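Local coordinates for protein aminotransferase (Paracoccus denitrificans, PDB 4GRX) that probably transfers amino groups between amines and keto compounds, as a class III omega-aminotransferase working with a pyridoxal phosphate cofactor, at residues Y61-S66 / G423-P428. Numbering follows the deposited sequence.
Sequences YLDANS and GLICRP
Ile425 packs between Tyr61 and Asp63 on one face of a short parallel strand pair. Its CB lies 3.6 Å from Asp63 CA. From there the side chain forks: CG2, anti to the backbone N, turns to the carboxylate of Asp63 and meets OD2 at 3.6 Å, while CG1 leads towards Tyr61, 3.9 Å from its CB. The branch ends at CD1, which touches Tyr61 CD2 at 4.0 Å, oblique to the ring. Three backbone bonds hold the two segments in register: Leu62 N to Gly423 O, Ile425 N to Leu62 O and, from the turn after strand 60-63, Ala64 N to Ile425 O. On the other face, Leu424 CD1 rests 3.8 Å from Ala64 CB. Asp63 OD1 accepts from Asn65 N at 2.8 Å, an Asx turn, and OD2 bonds Tyr94 OH of the second subunit. Trimming Asp63 back to an alanine is likely to leave Asn65 N and that tyrosine without these acceptors and uncover Ile425 CG2. Gly423 ends helix 411-421 in a Schellman motif, from which strand 424-425 adds an edge to the sheet of strands 43-49, 52-55 and 60-63, with helix 443-463 packed against Leu62, Ala64 and Leu424.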
loop_
_atom_site.group_PDB
_atom_site.type_symbol
_atom_site.label_atom_id
_atom_site.label_comp_id
_atom_site.label_asym_id
_atom_site.label_seq_id
_atom_site.Cartn_x
_atom_site.Cartn_y
_atom_site.Cartn_z
ATOM N N TYR A 61 -4.630 9.347 -27.686
ATOM C CA TYR A 61 -3.370 9.969 -27.246
ATOM C C TYR A 61 -2.200 8.971 -27.179
ATOM O O TYR A 61 -2.364 7.828 -26.741
ATOM C CB TYR A 61 -3.512 10.618 -25.862
ATOM C CG TYR A 61 -4.798 11.394 -25.588
ATOM C CD1 TYR A 61 -5.994 10.730 -25.292
ATOM C CD2 TYR A 61 -4.804 12.799 -25.563
ATOM C CE1 TYR A 61 -7.154 11.435 -25.010
ATOM C CE2 TYR A 61 -5.966 13.509 -25.291
ATOM C CZ TYR A 61 -7.134 12.822 -25.014
ATOM O OH TYR A 61 -8.292 13.513 -24.747
ATOM N N LEU A 62 -1.016 9.420 -27.588
ATOM C CA LEU A 62 0.213 8.664 -27.369
ATOM C C LEU A 62 0.780 8.952 -25.971
ATOM O O LEU A 62 1.337 10.020 -25.732
ATOM C CB LEU A 62 1.227 9.011 -28.453
ATOM C CG LEU A 62 2.632 8.426 -28.378
ATOM C CD1 LEU A 62 2.589 6.906 -28.371
ATOM C CD2 LEU A 62 3.454 8.948 -29.549
ATOM N N ASP A 63 0.622 8.008 -25.045
ATOM C CA ASP A 63 1.049 8.227 -23.650
ATOM C C ASP A 63 2.542 7.973 -23.499
ATOM O O ASP A 63 2.961 6.841 -23.293
ATOM C CB ASP A 63 0.241 7.372 -22.653
ATOM C CG ASP A 63 0.537 7.728 -21.198
ATOM O OD1 ASP A 63 1.723 7.941 -20.848
ATOM O OD2 ASP A 63 -0.417 7.793 -20.378
ATOM N N ALA A 64 3.331 9.039 -23.598
ATOM C CA ALA A 64 4.790 8.955 -23.519
ATOM C C ALA A 64 5.277 8.912 -22.074
ATOM O O ALA A 64 6.459 9.098 -21.809
ATOM C CB ALA A 64 5.431 10.121 -24.253
ATOM N N ASN A 65 4.368 8.653 -21.142
ATOM C CA ASN A 65 4.711 8.568 -19.725
ATOM C C ASN A 65 4.464 7.159 -19.210
ATOM O O ASN A 65 4.474 6.918 -18.005
ATOM C CB ASN A 65 3.871 9.574 -18.934
ATOM C CG ASN A 65 4.567 10.063 -17.692
ATOM O OD1 ASN A 65 4.174 9.733 -16.566
ATOM N ND2 ASN A 65 5.610 10.854 -17.878
ATOM N N SER A 66 4.233 6.236 -20.142
ATOM C CA SER A 66 3.959 4.837 -19.837
ATOM C C SER A 66 2.834 4.732 -18.849
ATOM O O SER A 66 2.873 3.881 -17.967
ATOM C CB SER A 66 5.189 4.148 -19.243
ATOM O OG SER A 66 6.099 3.754 -20.240
ATOM N N GLY A 423 -2.554 15.508 -28.766
ATOM C CA GLY A 423 -2.573 14.055 -28.719
ATOM C C GLY A 423 -1.322 13.399 -28.163
ATOM O O GLY A 423 -0.978 12.290 -28.584
ATOM N N LEU A 424 -0.650 14.057 -27.210
ATOM C CA LEU A 424 0.561 13.493 -26.591
ATOM C C LEU A 424 0.484 13.590 -25.083
ATOM O O LEU A 424 0.499 14.690 -24.537
ATOM C CB LEU A 424 1.853 14.179 -27.115
ATOM C CG LEU A 424 3.211 13.950 -26.402
ATOM C CD1 LEU A 424 3.697 12.526 -26.572
ATOM C CD2 LEU A 424 4.310 14.905 -26.855
ATOM N N ILE A 425 0.392 12.458 -24.392
ATOM C CA ILE A 425 0.471 12.522 -22.935
ATOM C C ILE A 425 1.947 12.685 -22.569
ATOM O O ILE A 425 2.779 11.811 -22.839
ATOM C CB ILE A 425 -0.156 11.305 -22.213
ATOM C CG1 ILE A 425 -1.676 11.185 -22.478
ATOM C CG2 ILE A 425 0.180 11.338 -20.729
ATOM C CD1 ILE A 425 -2.486 12.451 -22.332
ATOM N N CYS A 426 2.260 13.838 -21.989
ATOM C CA CYS A 426 3.605 14.158 -21.558
ATOM C C CYS A 426 3.452 14.884 -20.253
ATOM O O CYS A 426 2.793 15.923 -20.216
ATOM C CB CYS A 426 4.278 15.079 -22.569
ATOM S SG CYS A 426 5.921 15.644 -22.086
ATOM N N ARG A 427 4.041 14.353 -19.184
ATOM C CA ARG A 427 3.869 14.972 -17.878
ATOM C C ARG A 427 5.146 15.578 -17.288
ATOM O O ARG A 427 6.005 14.846 -16.786
ATOM C CB ARG A 427 3.244 13.990 -16.883
ATOM C CG ARG A 427 2.263 14.645 -15.908
ATOM C CD ARG A 427 2.745 15.999 -15.411
ATOM N NE ARG A 427 1.646 16.948 -15.337
ATOM C CZ ARG A 427 1.763 18.274 -15.345
ATOM N NH1 ARG A 427 2.948 18.877 -15.444
ATOM N NH2 ARG A 427 0.661 19.007 -15.268
ATOM N N PRO A 428 5.261 16.919 -17.336
ATOM C CA PRO A 428 6.366 17.654 -16.757
ATOM C C PRO A 428 6.281 17.689 -15.258
ATOM O O PRO A 428 5.219 17.911 -14.707
ATOM C CB PRO A 428 6.166 19.070 -17.308
ATOM C CG PRO A 428 5.451 18.860 -18.597
ATOM C CD PRO A 428 4.460 17.793 -18.207
#